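Local coordinates for SWD1-like protein (Myceliophthora thermophila, PDB 6E29) that probably serves, through its WD-repeat beta-propeller domain, as a scaffolding subunit of the COMPASS complex that methylates histone H3, at residues A214-T220 and V232-D236; I238-V244 and L259-F265; N275-A281 and E316-W322; T282-V286 and I298-G302. All coordinates share one frame; numbering follows the deposited sequence. Where two conformers were deposited one is given.

Contact 1. Residues A214-T220 and V232-D236; sequences ASGIITT and VNAQD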
loop_
_atom_site.group_PDB
_atom_site.type_symbol
_atom_site.label_atom_id
_atom_site.label_comp_id
_atom_site.label_asym_id
_atom_site.label_seq_id
_atom_site.Cartn_x
_atom_site.Cartn_y
_atom_site.Cartn_z
ATOM N N ALA B 214 14.219 5.668 6.973
ATOM C CA ALA B 214 14.563 4.263 7.117
ATOM C C ALA B 214 15.936 4.034 6.508
ATOM O O ALA B 214 16.469 4.868 5.752
ATOM C CB ALA B 214 13.484 3.366 6.468
ATOM N N SER B 215 16.526 2.888 6.828
ATOM C CA SER B 215 17.817 2.526 6.259
ATOM C C SER B 215 17.733 1.381 5.252
ATOM O O SER B 215 18.727 0.686 5.037
ATOM C CB SER B 215 18.803 2.166 7.363
ATOM O OG SER B 215 19.205 3.349 8.014
ATOM N N GLY B 216 16.567 1.145 4.657
ATOM C CA GLY B 216 16.539 0.369 3.423
ATOM C C GLY B 216 15.436 0.834 2.485
ATOM O O GLY B 216 14.941 1.955 2.603
ATOM N N ILE B 217 15.028 -0.031 1.561
ATOM C CA ILE B 217 13.902 0.246 0.672
ATOM C C ILE B 217 12.586 0.314 1.448
ATOM O O ILE B 217 12.243 -0.573 2.257
ATOM C CB ILE B 217 13.882 -0.820 -0.428
ATOM C CG1 ILE B 217 15.202 -0.687 -1.213
ATOM C CG2 ILE B 217 12.595 -0.739 -1.240
ATOM C CD1 ILE B 217 15.478 -1.806 -2.197
ATOM N N ILE B 218 11.800 1.368 1.206
ATOM C CA ILE B 218 10.461 1.448 1.787
ATOM C C ILE B 218 9.493 0.611 0.945
ATOM O O ILE B 218 9.406 0.779 -0.278
ATOM C CB ILE B 218 10.006 2.905 1.910
ATOM C CG1 ILE B 218 10.908 3.645 2.940
ATOM C CG2 ILE B 218 8.554 2.988 2.371
ATOM C CD1 ILE B 218 10.623 5.172 3.061
ATOM N N THR B 219 8.845 -0.370 1.581
ATOM C CA THR B 219 8.010 -1.305 0.823
ATOM C C THR B 219 6.512 -1.085 0.981
ATOM O O THR B 219 5.753 -1.395 0.059
ATOM C CB THR B 219 8.349 -2.766 1.178
ATOM O OG1 THR B 219 8.350 -2.938 2.591
ATOM C CG2 THR B 219 9.725 -3.115 0.639
ATOM N N THR B 220 6.076 -0.504 2.075
ATOM C CA THR B 220 4.664 -0.276 2.304
ATOM C C THR B 220 4.474 1.038 3.017
ATOM O O THR B 220 5.197 1.346 3.973
ATOM C CB THR B 220 4.038 -1.388 3.187
ATOM O OG1 THR B 220 3.928 -2.577 2.418
ATOM C CG2 THR B 220 2.663 -0.964 3.735
ATOM N N VAL B 232 4.816 2.598 8.162
ATOM C CA VAL B 232 5.866 2.467 7.163
ATOM C C VAL B 232 6.592 1.139 7.388
ATOM O O VAL B 232 7.050 0.880 8.486
ATOM C CB VAL B 232 6.899 3.594 7.240
ATOM C CG1 VAL B 232 7.958 3.381 6.119
ATOM C CG2 VAL B 232 6.241 4.983 7.142
ATOM N N ASN B 233 6.643 0.286 6.374
ATOM C CA ASN B 233 7.482 -0.908 6.436
ATOM C C ASN B 233 8.678 -0.671 5.527
ATOM O O ASN B 233 8.509 -0.236 4.377
ATOM C CB ASN B 233 6.753 -2.178 5.995
ATOM C CG ASN B 233 7.569 -3.447 6.290
ATOM O OD1 ASN B 233 8.377 -3.471 7.227
ATOM N ND2 ASN B 233 7.377 -4.478 5.491
ATOM N N ALA B 234 9.853 -1.017 6.009
ATOM C CA ALA B 234 11.074 -0.827 5.238
ATOM C C ALA B 234 12.024 -1.977 5.516
ATOM O O ALA B 234 11.890 -2.704 6.501
ATOM C CB ALA B 234 11.731 0.529 5.572
ATOM N N GLN B 235 13.017 -2.117 4.664
ATOM C CA GLN B 235 13.833 -3.312 4.689
ATOM C C GLN B 235 14.911 -3.287 5.766
ATOM O O GLN B 235 15.852 -4.065 5.682
ATOM C CB GLN B 235 14.485 -3.510 3.325
ATOM C CG GLN B 235 13.504 -4.036 2.262
ATOM C CD GLN B 235 14.269 -4.501 1.009
ATOM O OE1 GLN B 235 15.418 -4.089 0.781
ATOM N NE2 GLN B 235 13.651 -5.377 0.216
ATOM N N ASP B 236 14.823 -2.403 6.752
ATOM C CA ASP B 236 15.802 -2.404 7.824
ATOM C C ASP B 236 15.259 -3.073 9.083
ATOM O O ASP B 236 15.783 -2.842 10.162
ATOM C CB ASP B 236 16.344 -0.980 8.105
ATOM C CG ASP B 236 15.257 0.033 8.536
ATOM O OD1 ASP B 236 14.074 -0.356 8.619
ATOM O OD2 ASP B 236 15.615 1.218 8.793
HETATM O O HOH W 1 5.667 -4.223 3.103
#
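Ala-214 and Ala-234 meet methyl to methyl, their CB atoms 3.5 Å apart, closer than carbon pairs usually settle. Beside them on the same buried side, the Ile-218 and Val-232 side chains cross, CG2 to CG1 3.8 Å. Ile-213 presses on both residues of this second pair, and Arg-240 on Ala-214, which completes the dense part of the contact. The two strands form the hairpin of the first and second strands in a propeller blade, and a classic beta bulge interrupts them: Thr-219 and Thr-220 both face Asn-233. The O of Asn-233 takes the N-H of Thr-219 at 2.8 Å and a weak bond from that of Thr-220. Beside the bulge a water links Thr-219 OG1 to Asn-233 ND2, which also donates to Trp-274 O. At the looser, solvent-facing end, the extended Gln-235 lies alongside Ile-217, with OE1 3.8 Å from CD1. Asp-236 is a firm anchor next to it: with CG held between backbone N and carbonyl carbon (chi1 60°), it accepts Ser-215 N-H from above its carboxylate plane, OD2 to N 2.7 Å, while the same oxygen pairs with Arg-240. A leucine in place of Asp-236 would probably leave the amide of Ser-215 and the charge of Arg-240 without their shared mate.

Contact 2. Residues I238-V244 and L259-F265; sequences IIRTFIV and LPLEHKF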
loop_
_atom_site.group_PDB
_atom_site.type_symbol
_atom_site.label_atom_id
_atom_site.label_comp_id
_atom_site.label_asym_id
_atom_site.label_seq_id
_atom_site.Cartn_x
_atom_site.Cartn_y
_atom_site.Cartn_z
ATOM N N ILE B 238 12.604 -2.738 10.766
ATOM C CA ILE B 238 11.934 -1.889 11.730
ATOM C C ILE B 238 10.656 -1.369 11.109
ATOM O O ILE B 238 10.683 -0.841 9.999
ATOM C CB ILE B 238 12.829 -0.725 12.169
ATOM C CG1 ILE B 238 14.075 -1.309 12.835
ATOM C CG2 ILE B 238 12.073 0.167 13.131
ATOM C CD1 ILE B 238 15.157 -0.247 13.113
ATOM N N ILE B 239 9.542 -1.524 11.826
ATOM C CA ILE B 239 8.263 -0.937 11.450
ATOM C C ILE B 239 8.123 0.375 12.207
ATOM O O ILE B 239 8.553 0.484 13.368
ATOM C CB ILE B 239 7.101 -1.900 11.752
ATOM C CG1 ILE B 239 7.301 -3.216 11.016
ATOM C CG2 ILE B 239 5.754 -1.253 11.288
ATOM C CD1 ILE B 239 6.382 -4.410 11.569
ATOM N N ARG B 240 7.581 1.397 11.537
ATOM C CA ARG B 240 7.521 2.727 12.138
ATOM C C ARG B 240 6.165 3.341 11.898
ATOM O O ARG B 240 5.600 3.171 10.811
ATOM C CB ARG B 240 8.544 3.675 11.516
ATOM C CG ARG B 240 9.999 3.171 11.814
ATOM C CD ARG B 240 10.990 4.021 11.019
ATOM N NE ARG B 240 12.399 3.678 11.254
ATOM C CZ ARG B 240 13.089 2.780 10.565
ATOM N NH1 ARG B 240 12.524 2.076 9.572
ATOM N NH2 ARG B 240 14.374 2.577 10.876
ATOM N N THR B 241 5.676 4.071 12.894
ATOM C CA THR B 241 4.518 4.935 12.738
ATOM C C THR B 241 4.962 6.377 12.914
ATOM O O THR B 241 5.873 6.675 13.697
ATOM C CB THR B 241 3.421 4.600 13.724
ATOM O OG1 THR B 241 3.954 4.573 15.065
ATOM C CG2 THR B 241 2.816 3.208 13.349
ATOM N N PHE B 242 4.325 7.263 12.173
ATOM C CA PHE B 242 4.630 8.684 12.243
ATOM C C PHE B 242 3.354 9.485 12.351
ATOM O O PHE B 242 2.301 9.076 11.846
ATOM C CB PHE B 242 5.364 9.202 11.019
ATOM C CG PHE B 242 6.660 8.554 10.768
ATOM C CD1 PHE B 242 7.857 9.189 11.100
ATOM C CD2 PHE B 242 6.684 7.305 10.148
ATOM C CE1 PHE B 242 9.066 8.536 10.864
ATOM C CE2 PHE B 242 7.850 6.668 9.919
ATOM C CZ PHE B 242 9.069 7.302 10.267
ATOM N N ILE B 243 3.494 10.674 12.954
ATOM C CA ILE B 243 2.406 11.647 13.097
ATOM C C ILE B 243 2.400 12.532 11.861
ATOM O O ILE B 243 3.378 13.224 11.604
ATOM C CB ILE B 243 2.596 12.496 14.361
ATOM C CG1 ILE B 243 2.827 11.584 15.574
ATOM C CG2 ILE B 243 1.395 13.383 14.571
ATOM C CD1 ILE B 243 1.738 10.531 15.746
ATOM N N VAL B 244 1.316 12.519 11.101
ATOM C CA VAL B 244 1.343 13.189 9.786
ATOM C C VAL B 244 1.139 14.658 9.987
ATOM O O VAL B 244 0.308 15.063 10.823
ATOM C CB VAL B 244 0.273 12.575 8.868
ATOM C CG1 VAL B 244 0.022 13.454 7.662
ATOM C CG2 VAL B 244 0.654 11.150 8.407
ATOM N N LEU B 259 7.769 15.431 10.453
ATOM C CA LEU B 259 7.148 14.112 10.364
ATOM C C LEU B 259 7.647 13.293 11.553
ATOM O O LEU B 259 8.509 12.421 11.415
ATOM C CB LEU B 259 7.471 13.471 9.019
ATOM C CG LEU B 259 6.711 12.186 8.738
ATOM C CD1 LEU B 259 5.190 12.394 8.815
ATOM C CD2 LEU B 259 7.160 11.616 7.378
ATOM N N PRO B 260 7.146 13.576 12.746
ATOM C CA PRO B 260 7.769 12.998 13.939
ATOM C C PRO B 260 7.470 11.511 14.086
ATOM O O PRO B 260 6.374 11.018 13.788
ATOM C CB PRO B 260 7.193 13.842 15.086
ATOM C CG PRO B 260 5.905 14.380 14.535
ATOM C CD PRO B 260 6.091 14.560 13.063
ATOM N N LEU B 261 8.501 10.775 14.469
ATOM C CA LEU B 261 8.335 9.343 14.712
ATOM C C LEU B 261 7.481 9.111 15.955
ATOM O O LEU B 261 7.718 9.702 17.014
ATOM C CB LEU B 261 9.708 8.702 14.890
ATOM C CG LEU B 261 9.762 7.244 15.278
ATOM C CD1 LEU B 261 9.318 6.468 14.085
ATOM C CD2 LEU B 261 11.214 6.918 15.674
ATOM N N GLU B 262 6.516 8.215 15.845
ATOM C CA GLU B 262 5.698 7.835 16.989
ATOM C C GLU B 262 6.261 6.592 17.681
ATOM O O GLU B 262 6.750 6.678 18.806
ATOM C CB GLU B 262 4.256 7.596 16.550
ATOM C CG GLU B 262 3.361 7.311 17.781
ATOM C CD GLU B 262 1.959 6.859 17.408
ATOM O OE1 GLU B 262 0.958 7.464 17.903
ATOM O OE2 GLU B 262 1.898 5.894 16.620
ATOM N N HIS B 263 6.203 5.435 17.030
ATOM C CA HIS B 263 6.741 4.193 17.572
ATOM C C HIS B 263 7.607 3.481 16.542
ATOM O O HIS B 263 7.366 3.567 15.334
ATOM C CB HIS B 263 5.631 3.209 18.001
ATOM C CG HIS B 263 4.839 3.663 19.180
ATOM N ND1 HIS B 263 5.408 3.972 20.389
ATOM C CD2 HIS B 263 3.516 3.915 19.311
ATOM C CE1 HIS B 263 4.470 4.365 21.230
ATOM N NE2 HIS B 263 3.312 4.337 20.600
ATOM N N LYS B 264 8.581 2.722 17.046
ATOM C CA LYS B 264 9.324 1.713 16.287
ATOM C C LYS B 264 8.871 0.350 16.781
ATOM O O LYS B 264 8.803 0.128 18.000
ATOM C CB LYS B 264 10.834 1.817 16.515
ATOM C CG LYS B 264 11.559 2.890 15.729
ATOM C CD LYS B 264 13.012 2.945 16.095
ATOM C CE LYS B 264 13.186 3.258 17.560
ATOM N NZ LYS B 264 14.653 3.245 17.886
ATOM N N PHE B 265 8.619 -0.576 15.866
ATOM C CA PHE B 265 8.253 -1.939 16.249
ATOM C C PHE B 265 9.241 -2.890 15.602
ATOM O O PHE B 265 9.488 -2.799 14.393
ATOM C CB PHE B 265 6.842 -2.302 15.808
ATOM C CG PHE B 265 5.801 -1.336 16.230
ATOM C CD1 PHE B 265 5.236 -1.423 17.484
ATOM C CD2 PHE B 265 5.364 -0.327 15.356
ATOM C CE1 PHE B 265 4.252 -0.510 17.875
ATOM C CE2 PHE B 265 4.376 0.565 15.747
ATOM C CZ PHE B 265 3.808 0.444 17.008
#
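Phe-242 and Leu-261 interlock where the third strand of a propeller blade runs antiparallel to the fourth, outermost one. The methyl CD1 of Leu-261 sits over one face of the Phe-242 ring, 3.8 Å from CE1 and offset toward the rim. It gets there because CG stands opposite the backbone N (chi1 174°). Leu-259 meets the base of the same aromatic side chain at about a right angle, CD1 resting 3.9 Å from CB of Phe-242, while its carbonyl O lies at the ring edge. Further along, the puckered Pro-260 ring backs onto Ile-243, CG to CB 3.8 Å, and CD1 of that isoleucine fits against the stem of Glu-262. At the other end of the strands, Ile-238 CG2 has Lys-264 CG on one side and the Arg-240 guanidinium face on another. The bumps cannot stay in simple register, for Glu-262 and His-263 both face Thr-241, a classic beta bulge. Glu-262 OE1 reaches on to Arg-301. Thr-241 CG2 nudges the edge of the Phe-265 ring, 3.9 Å from CE2. Its OG1 works both ways, accepting from His-263 N at 3.1 Å and donating to the anti lone pair of Glu-262 OE2 at 2.9 Å.

Contact 3. Residues N275-A281 and E316-W322; sequences NHVAFSA and EQGVIEW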
loop_
_atom_site.group_PDB
_atom_site.type_symbol
_atom_site.label_atom_id
_atom_site.label_comp_id
_atom_site.label_asym_id
_atom_site.label_seq_id
_atom_site.Cartn_x
_atom_site.Cartn_y
_atom_site.Cartn_z
ATOM N N ASN B 275 7.121 -8.769 6.382
ATOM C CA ASN B 275 6.729 -8.936 5.002
ATOM C C ASN B 275 5.699 -7.864 4.613
ATOM O O ASN B 275 5.933 -7.066 3.699
ATOM C CB ASN B 275 6.184 -10.344 4.838
ATOM C CG ASN B 275 6.272 -10.818 3.475
ATOM O OD1 ASN B 275 6.369 -10.020 2.546
ATOM N ND2 ASN B 275 6.193 -12.119 3.307
ATOM N N HIS B 276 4.569 -7.819 5.322
ATOM C CA HIS B 276 3.544 -6.813 5.110
ATOM C C HIS B 276 3.044 -6.341 6.467
ATOM O O HIS B 276 3.182 -7.038 7.472
ATOM C CB HIS B 276 2.408 -7.385 4.227
ATOM C CG HIS B 276 2.774 -7.428 2.779
ATOM N ND1 HIS B 276 3.229 -8.561 2.139
ATOM C CD2 HIS B 276 2.865 -6.425 1.873
ATOM C CE1 HIS B 276 3.536 -8.266 0.885
ATOM N NE2 HIS B 276 3.340 -6.974 0.701
ATOM N N VAL B 277 2.452 -5.144 6.490
ATOM C CA VAL B 277 1.962 -4.562 7.729
ATOM C C VAL B 277 0.595 -3.959 7.460
ATOM O O VAL B 277 0.255 -3.657 6.313
ATOM C CB VAL B 277 2.881 -3.464 8.270
ATOM C CG1 VAL B 277 4.275 -4.146 8.634
ATOM C CG2 VAL B 277 3.068 -2.324 7.185
ATOM N N ALA B 278 -0.159 -3.748 8.549
ATOM C CA ALA B 278 -1.515 -3.197 8.467
ATOM C C ALA B 278 -1.954 -2.561 9.786
ATOM O O ALA B 278 -1.641 -3.057 10.866
ATOM C CB ALA B 278 -2.521 -4.280 8.055
ATOM N N PHE B 279 -2.744 -1.489 9.677
ATOM C CA PHE B 279 -3.420 -0.849 10.787
ATOM C C PHE B 279 -4.765 -1.507 11.001
ATOM O O PHE B 279 -5.505 -1.707 10.031
ATOM C CB PHE B 279 -3.752 0.606 10.460
ATOM C CG PHE B 279 -2.625 1.631 10.737
ATOM C CD1 PHE B 279 -1.969 1.670 11.936
ATOM C CD2 PHE B 279 -2.363 2.619 9.782
ATOM C CE1 PHE B 279 -0.979 2.648 12.210
ATOM C CE2 PHE B 279 -1.355 3.613 10.010
ATOM C CZ PHE B 279 -0.678 3.631 11.248
ATOM N N SER B 280 -5.173 -1.617 12.267
ATOM C CA SER B 280 -6.531 -2.062 12.565
ATOM C C SER B 280 -7.518 -0.919 12.293
ATOM O O SER B 280 -7.128 0.222 12.013
ATOM C CB SER B 280 -6.640 -2.563 14.010
ATOM O OG SER B 280 -6.514 -1.485 14.953
ATOM N N ALA B 281 -8.807 -1.222 12.432
ATOM C CA ALA B 281 -9.890 -0.312 12.025
ATOM C C ALA B 281 -9.733 1.083 12.618
ATOM O O ALA B 281 -9.954 2.092 11.923
ATOM C CB ALA B 281 -11.242 -0.899 12.481
ATOM N N GLU B 316 4.163 -19.606 6.131
ATOM C CA GLU B 316 4.537 -18.206 5.991
ATOM C C GLU B 316 3.367 -17.389 5.432
ATOM O O GLU B 316 2.702 -17.800 4.480
ATOM C CB GLU B 316 5.756 -18.096 5.062
ATOM C CG GLU B 316 6.457 -16.740 5.171
ATOM C CD GLU B 316 7.745 -16.640 4.354
ATOM O OE1 GLU B 316 8.185 -15.486 4.049
ATOM O OE2 GLU B 316 8.311 -17.718 4.021
ATOM N N GLN B 317 3.129 -16.202 6.020
ATOM C CA GLN B 317 2.030 -15.336 5.613
ATOM C C GLN B 317 2.563 -14.125 4.837
ATOM O O GLN B 317 3.650 -13.615 5.116
ATOM C CB GLN B 317 1.245 -14.841 6.834
ATOM C CG GLN B 317 0.770 -15.985 7.730
ATOM C CD GLN B 317 -0.351 -16.761 7.075
ATOM O OE1 GLN B 317 -1.110 -16.211 6.286
ATOM N NE2 GLN B 317 -0.456 -18.034 7.393
ATOM N N GLY B 318 1.779 -13.662 3.866
ATOM C CA GLY B 318 2.141 -12.507 3.074
ATOM C C GLY B 318 1.313 -11.292 3.402
ATOM O O GLY B 318 1.457 -10.684 4.475
ATOM N N VAL B 319 0.449 -10.889 2.458
ATOM C CA VAL B 319 -0.312 -9.645 2.646
ATOM C C VAL B 319 -1.305 -9.841 3.764
ATOM O O VAL B 319 -1.989 -10.872 3.811
ATOM C CB VAL B 319 -1.040 -9.254 1.350
ATOM C CG1 VAL B 319 -2.222 -8.281 1.620
ATOM C CG2 VAL B 319 -0.033 -8.613 0.374
ATOM N N ILE B 320 -1.476 -8.814 4.622
ATOM C CA ILE B 320 -2.494 -8.901 5.672
ATOM C C ILE B 320 -3.352 -7.645 5.619
ATOM O O ILE B 320 -2.908 -6.591 5.173
ATOM C CB ILE B 320 -1.864 -9.087 7.081
ATOM C CG1 ILE B 320 -0.995 -7.869 7.395
ATOM C CG2 ILE B 320 -1.020 -10.416 7.114
ATOM C CD1 ILE B 320 -0.375 -7.933 8.741
ATOM N N GLU B 321 -4.575 -7.745 6.122
ATOM C CA GLU B 321 -5.495 -6.608 6.093
ATOM C C GLU B 321 -6.473 -6.754 7.236
ATOM O O GLU B 321 -6.993 -7.853 7.457
ATOM C CB GLU B 321 -6.314 -6.553 4.802
ATOM C CG GLU B 321 -5.510 -6.127 3.623
ATOM C CD GLU B 321 -5.027 -4.691 3.767
ATOM O OE1 GLU B 321 -5.806 -3.814 4.234
ATOM O OE2 GLU B 321 -3.855 -4.462 3.433
ATOM N N TRP B 322 -6.723 -5.677 7.968
ATOM C CA TRP B 322 -7.775 -5.700 8.973
ATOM C C TRP B 322 -9.126 -5.290 8.388
ATOM O O TRP B 322 -9.192 -4.427 7.496
ATOM C CB TRP B 322 -7.462 -4.710 10.094
ATOM C CG TRP B 322 -6.266 -5.028 10.969
ATOM C CD1 TRP B 322 -4.948 -4.717 10.718
ATOM C CD2 TRP B 322 -6.297 -5.632 12.267
ATOM N NE1 TRP B 322 -4.162 -5.087 11.797
ATOM C CE2 TRP B 322 -4.972 -5.628 12.760
ATOM C CE3 TRP B 322 -7.316 -6.146 13.075
ATOM C CZ2 TRP B 322 -4.647 -6.148 13.999
ATOM C CZ3 TRP B 322 -6.980 -6.664 14.309
ATOM C CH2 TRP B 322 -5.669 -6.653 14.752
HETATM O O HOH W 2 -5.791 -3.034 7.197
#
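From His-276 to Phe-279 the backbone runs nearly parallel to that of Gln-317 to Trp-322, 7° between their directions, but the axes come no nearer than 5.9 Å and no backbone hydrogen bond joins them. Side chains therefore do the bridging, and the indole of Trp-322 takes a large share. Ser-280 lies across one face: its CA stands 3.5 Å from the centroid of the five-membered ring, 15° off the normal, and its CB is 3.5 Å from CD2. Ser-280 OG is meanwhile engaged by Tyr-285 N. The indole edge turns to the strand beside it, where NE1 makes a weak, bent bond to Ala-278 O at 3.4 Å and CD1 touches Ala-278 CB at 3.6 Å. That same methyl is met by CG1 of Ile-320, 4.0 Å away; the isoleucine delivers it by standing CG1 between backbone N and carbonyl carbon (chi1 62°). A water at the indole edge clasps the two chains, donating to Phe-279 O and to Glu-321 OE1 and accepting from Trp-322 N; Arg-222 forms a salt bridge with the same carboxylate oxygen. At the opposite end Val-319 CG2 sits over a face of the His-276 ring in a CH-pi contact, although the histidine was modelled in two conformers and this contact is the less certain for it. Strands set side by side in this way, each the innermost of its own four-stranded sheet, are the mark of adjacent blades around the central channel of a beta-propeller, here joining the blade that begins with 274-279 to the one that strand 19-23 closes.

Contact 4. Residues T282-V286 and I298-G302; sequences TGEYV and IWERG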
loop_
_atom_site.group_PDB
_atom_site.type_symbol
_atom_site.label_atom_id
_atom_site.label_comp_id
_atom_site.label_asym_id
_atom_site.label_seq_id
_atom_site.Cartn_x
_atom_site.Cartn_y
_atom_site.Cartn_z
ATOM N N THR B 282 -9.485 1.160 13.927
ATOM C CA THR B 282 -9.349 2.443 14.617
ATOM C C THR B 282 -7.910 2.913 14.674
ATOM O O THR B 282 -7.647 3.971 15.247
ATOM C CB THR B 282 -9.859 2.402 16.036
ATOM O OG1 THR B 282 -8.978 1.562 16.812
ATOM C CG2 THR B 282 -11.282 1.806 16.101
ATOM N N GLY B 283 -6.992 2.127 14.164
ATOM C CA GLY B 283 -5.600 2.479 14.305
ATOM C C GLY B 283 -4.983 2.044 15.610
ATOM O O GLY B 283 -3.790 2.291 15.839
ATOM N N GLU B 284 -5.744 1.387 16.463
ATOM C CA GLU B 284 -5.194 0.955 17.744
ATOM C C GLU B 284 -4.024 -0.008 17.578
ATOM O O GLU B 284 -3.071 0.029 18.366
ATOM C CB GLU B 284 -6.261 0.264 18.559
ATOM C CG GLU B 284 -5.720 -0.075 19.967
ATOM C CD GLU B 284 -6.732 -0.690 20.897
ATOM O OE1 GLU B 284 -7.851 -1.126 20.485
ATOM O OE2 GLU B 284 -6.393 -0.737 22.098
ATOM N N TYR B 285 -4.128 -0.952 16.647
ATOM C CA TYR B 285 -3.134 -2.018 16.537
ATOM C C TYR B 285 -2.391 -1.908 15.218
ATOM O O TYR B 285 -2.941 -1.486 14.200
ATOM C CB TYR B 285 -3.765 -3.414 16.584
ATOM C CG TYR B 285 -4.532 -3.668 17.836
ATOM C CD1 TYR B 285 -3.890 -3.743 19.059
ATOM C CD2 TYR B 285 -5.899 -3.808 17.799
ATOM C CE1 TYR B 285 -4.630 -3.985 20.268
ATOM C CE2 TYR B 285 -6.632 -4.037 18.954
ATOM C CZ TYR B 285 -5.996 -4.122 20.188
ATOM O OH TYR B 285 -6.734 -4.337 21.338
ATOM N N VAL B 286 -1.130 -2.348 15.241
ATOM C CA VAL B 286 -0.342 -2.602 14.032
ATOM C C VAL B 286 -0.071 -4.108 13.983
ATOM O O VAL B 286 0.429 -4.670 14.954
ATOM C CB VAL B 286 0.996 -1.818 14.058
ATOM C CG1 VAL B 286 1.881 -2.245 12.887
ATOM C CG2 VAL B 286 0.717 -0.268 13.994
ATOM N N ILE B 298 1.239 -8.686 16.515
ATOM C CA ILE B 298 0.329 -7.546 16.698
ATOM C C ILE B 298 0.853 -6.686 17.849
ATOM O O ILE B 298 1.050 -7.184 18.962
ATOM C CB ILE B 298 -1.108 -8.009 16.975
ATOM C CG1 ILE B 298 -1.585 -8.968 15.856
ATOM C CG2 ILE B 298 -2.031 -6.823 17.065
ATOM C CD1 ILE B 298 -3.032 -9.533 16.138
ATOM N N TRP B 299 1.120 -5.412 17.567
ATOM C CA TRP B 299 1.489 -4.426 18.581
ATOM C C TRP B 299 0.356 -3.415 18.772
ATOM O O TRP B 299 -0.476 -3.204 17.876
ATOM C CB TRP B 299 2.747 -3.668 18.180
ATOM C CG TRP B 299 3.962 -4.478 17.985
ATOM C CD1 TRP B 299 4.963 -4.715 18.921
ATOM C CD2 TRP B 299 4.401 -5.093 16.762
ATOM N NE1 TRP B 299 5.955 -5.457 18.355
ATOM C CE2 TRP B 299 5.651 -5.705 17.035
ATOM C CE3 TRP B 299 3.864 -5.181 15.461
ATOM C CZ2 TRP B 299 6.360 -6.430 16.064
ATOM C CZ3 TRP B 299 4.576 -5.881 14.488
ATOM C CH2 TRP B 299 5.820 -6.492 14.793
ATOM N N GLU B 300 0.378 -2.727 19.907
ATOM C CA GLU B 300 -0.598 -1.676 20.162
ATOM C C GLU B 300 0.111 -0.327 20.156
ATOM O O GLU B 300 1.219 -0.197 20.675
ATOM C CB GLU B 300 -1.338 -1.911 21.497
ATOM C CG GLU B 300 -0.427 -2.163 22.675
ATOM C CD GLU B 300 0.027 -0.857 23.304
ATOM O OE1 GLU B 300 -0.766 0.129 23.223
ATOM O OE2 GLU B 300 1.171 -0.818 23.819
ATOM N N ARG B 301 -0.523 0.670 19.560
ATOM C CA ARG B 301 0.089 1.988 19.344
ATOM C C ARG B 301 -0.076 2.919 20.518
ATOM O O ARG B 301 0.520 4.001 20.519
ATOM C CB ARG B 301 -0.550 2.681 18.161
ATOM C CG ARG B 301 -0.110 2.184 16.861
ATOM C CD ARG B 301 -0.637 3.091 15.772
ATOM N NE ARG B 301 -0.530 4.508 16.111
ATOM C CZ ARG B 301 -1.555 5.342 16.236
ATOM N NH1 ARG B 301 -2.805 4.908 16.038
ATOM N NH2 ARG B 301 -1.332 6.612 16.580
ATOM N N GLY B 302 -0.921 2.560 21.477
ATOM C CA GLY B 302 -1.032 3.366 22.676
ATOM C C GLY B 302 0.304 3.513 23.373
ATOM O O GLY B 302 0.718 4.621 23.724
#
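The Tyr-285 ring meets Trp-299 O at its edge, near the ring plane, and one of its faces carries Glu-284 CG of the preceding residue. Glu-300 CB approaches the ring obliquely, and the carboxylate of that residue is turned nearly perpendicular to it, bent away toward Ser-305. The Trp-299 indole has Val-286 O at an edge, 3.5 Å from CE3; beyond the two segments it also meets the rings of Phe-265 and, edge-to-face, Trp-274. The third flat group, the Arg-301 guanidinium, takes Gly-283 O at its edge, close to its plane, with NH1 to O 2.8 Å, while NH2 forms a salt bridge with Glu-262. Seen from the carbonyl, however, the NH1 donor stands 49° above the plane. A bend at chi3 (42°) folds the arginine chain back to this carbonyl, and its CG rests 3.9 Å from Val-286 CG2. These segments form the open end of the hairpin made by the second and third strands of a propeller blade. Val-286 and Trp-299 are its hydrogen-bonded pair, N to O 2.8 Å in both directions, while Arg-301 N binds Glu-284 O at 2.9 Å. Just ahead, Thr-282 OG1 accepts from Glu-284 N in an ST turn, and Gly-283 adopts a positive phi of 84°. Replacing Arg-301 by an alanine would probably strip the Gly-283 carbonyl of this donor, deprive Glu-262 of its charge partner and take the CG contact from Val-286 CG2. Ile-298 CG2 packs 3.9 Å from Tyr-285 CB.

Contacts 1 and 2 belong to one blade and contact 4 to the next, while contact 3 joins that second blade to the one that closes the propeller. Within the first blade, contacts 1 and 2 have centres about 12 Å apart and share the edge between strands 229-234 and 239-243, where Val-232 N meets Arg-240 O at 2.8 Å. Contact 2 reaches contact 4 across the blade boundary through Glu-262 OE1 and Arg-301 NH2, a 2.8 Å salt bridge. Contact 4 is nested in the chain loop closed by contact 3, and Phe-279 packs on its Arg-301 and Val-286. Contacts 1 and 4 do not touch, their nearest atoms lying about 7 Å apart.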